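Local coordinates for hypothetical protein Cgl3021 (Corynebacterium glutamicum, PDB 2NSF), which catalyses the mycothiol-dependent isomerization of maleylpyruvate and binds a zinc ion in its helical N-terminal domain, at residues 70-75 / 166-171. Numbering follows the deposited sequence.
Sequences IAHVAY and WIHAVD. With ZN (zinc ion), chain E.
The zinc site of the helical maleylpyruvate isomerase domain is built across this contact, where His72 of helix 66-89 and His168 of helix 156-171 grip one metal ion through their NE2 atoms. His72 NE2 lies 2.2 Å from the zinc ion and His168 NE2 2.1 Å from it. Glu164, one turn before His168 on the same helix, completes the set of protein ligands, and two waters also bind the metal, the nearer at 2.2 Å from the zinc ion. No direct hydrogen bond joins the two segments; the zinc ion bridges them. With CG anti to the backbone N (chi1 167°), the His72 side chain reaches across to the second helix and meets that of His168 at roughly a right angle. The rings themselves are inclined at 75°, and His72 CD2 comes 3.5 Å from His168 NE2, which sits at the edge of the His72 ring. Farther from the metal, toward the helix backbone, the CG2 methyl of Val73 lies oblique to the His168 ring, 3.9 Å from His168 CD2, and so adds a nonpolar contact between the helices. Asp171 is a second-shell residue behind His168: also salt-bridged to Arg242, it probably enriches the electron density of the His168 imidazole and fixes its rotation. His168 ND1 donates nearly in the ring plane to the anti lone pair of Asp171 OD2 at 2.8 Å, with an N-H...O angle of 151°.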
# COMPACT_ATOMS: atom_id res chain seq x y z
N ILE A 70 -10.44 -6.59 4.79
CA ILE A 70 -9.71 -7.63 5.50
C ILE A 70 -9.38 -8.79 4.58
O ILE A 70 -8.28 -9.34 4.63
CB ILE A 70 -10.53 -8.10 6.73
CG1 ILE A 70 -10.65 -6.94 7.73
CG2 ILE A 70 -9.88 -9.31 7.39
CD1 ILE A 70 -11.76 -7.11 8.76
N ALA A 71 -10.34 -9.17 3.73
CA ALA A 71 -10.13 -10.26 2.78
C ALA A 71 -9.03 -9.86 1.81
O ALA A 71 -8.11 -10.62 1.54
CB ALA A 71 -11.42 -10.56 2.03
N HIS A 72 -9.13 -8.64 1.28
CA HIS A 72 -8.14 -8.14 0.34
C HIS A 72 -6.72 -8.20 0.86
O HIS A 72 -5.80 -8.62 0.15
CB HIS A 72 -8.44 -6.68 -0.05
CG HIS A 72 -7.33 -5.99 -0.76
ND1 HIS A 72 -6.59 -6.59 -1.73
CD2 HIS A 72 -6.88 -4.72 -0.64
CE1 HIS A 72 -5.69 -5.74 -2.20
NE2 HIS A 72 -5.84 -4.60 -1.55
N VAL A 73 -6.51 -7.77 2.10
CA VAL A 73 -5.17 -7.79 2.68
C VAL A 73 -4.62 -9.22 2.70
O VAL A 73 -3.44 -9.44 2.42
CB VAL A 73 -5.17 -7.17 4.11
CG1 VAL A 73 -3.80 -7.34 4.78
CG2 VAL A 73 -5.50 -5.69 4.01
N ALA A 74 -5.48 -10.20 2.99
CA ALA A 74 -5.04 -11.59 3.02
C ALA A 74 -4.72 -12.08 1.61
O ALA A 74 -3.70 -12.73 1.39
CB ALA A 74 -6.12 -12.47 3.66
N TYR A 75 -5.60 -11.77 0.65
CA TYR A 75 -5.36 -12.22 -0.72
C TYR A 75 -4.11 -11.56 -1.30
O TYR A 75 -3.46 -12.12 -2.19
CB TYR A 75 -6.60 -11.96 -1.59
CG TYR A 75 -7.78 -12.81 -1.16
CD1 TYR A 75 -7.65 -14.18 -0.97
CD2 TYR A 75 -9.03 -12.23 -0.91
CE1 TYR A 75 -8.72 -14.97 -0.55
CE2 TYR A 75 -10.12 -13.01 -0.49
CZ TYR A 75 -9.95 -14.38 -0.31
OH TYR A 75 -11.00 -15.16 0.12
N TRP A 166 0.62 -0.72 5.97
CA TRP A 166 0.66 0.59 6.63
C TRP A 166 -0.51 1.48 6.25
O TRP A 166 -1.01 2.23 7.08
CB TRP A 166 1.98 1.31 6.32
CG TRP A 166 3.15 0.77 7.09
CD1 TRP A 166 4.16 -0.01 6.62
CD2 TRP A 166 3.42 0.97 8.49
NE1 TRP A 166 5.05 -0.30 7.63
CE2 TRP A 166 4.62 0.28 8.79
CE3 TRP A 166 2.76 1.66 9.52
CZ2 TRP A 166 5.18 0.27 10.07
CZ3 TRP A 166 3.32 1.65 10.80
CH2 TRP A 166 4.52 0.96 11.06
N ILE A 167 -0.96 1.39 5.00
CA ILE A 167 -2.07 2.21 4.57
C ILE A 167 -3.42 1.58 4.92
O ILE A 167 -4.31 2.27 5.42
CB ILE A 167 -2.04 2.50 3.06
CG1 ILE A 167 -0.76 3.27 2.71
CG2 ILE A 167 -3.27 3.31 2.67
CD1 ILE A 167 -0.56 3.51 1.22
N HIS A 168 -3.59 0.29 4.67
CA HIS A 168 -4.86 -0.33 4.99
C HIS A 168 -5.12 -0.37 6.49
O HIS A 168 -6.25 -0.56 6.92
CB HIS A 168 -4.97 -1.73 4.37
CG HIS A 168 -5.17 -1.70 2.89
ND1 HIS A 168 -5.98 -0.76 2.28
CD2 HIS A 168 -4.67 -2.46 1.90
CE1 HIS A 168 -5.97 -0.95 0.97
NE2 HIS A 168 -5.18 -1.98 0.72
N ALA A 169 -4.08 -0.17 7.29
CA ALA A 169 -4.26 -0.13 8.74
C ALA A 169 -5.15 1.07 9.02
O ALA A 169 -6.00 1.04 9.91
CB ALA A 169 -2.92 0.02 9.44
N VAL A 170 -4.95 2.14 8.26
CA VAL A 170 -5.76 3.34 8.43
C VAL A 170 -7.18 3.11 7.93
O VAL A 170 -8.15 3.51 8.58
CB VAL A 170 -5.18 4.54 7.65
CG1 VAL A 170 -5.99 5.80 7.94
CG2 VAL A 170 -3.73 4.74 8.01
N ASP A 171 -7.30 2.44 6.79
CA ASP A 171 -8.61 2.16 6.19
C ASP A 171 -9.54 1.32 7.07
O ASP A 171 -10.76 1.36 6.88
CB ASP A 171 -8.43 1.46 4.84
CG ASP A 171 -7.68 2.31 3.83
OD1 ASP A 171 -7.78 3.55 3.90
OD2 ASP A 171 -7.01 1.73 2.95
ZN ZN E . -4.70 -2.73 -1.23
O HOH W 1 -3.84 -2.93 -3.23
O HOH W 2 -3.73 -0.52 -1.53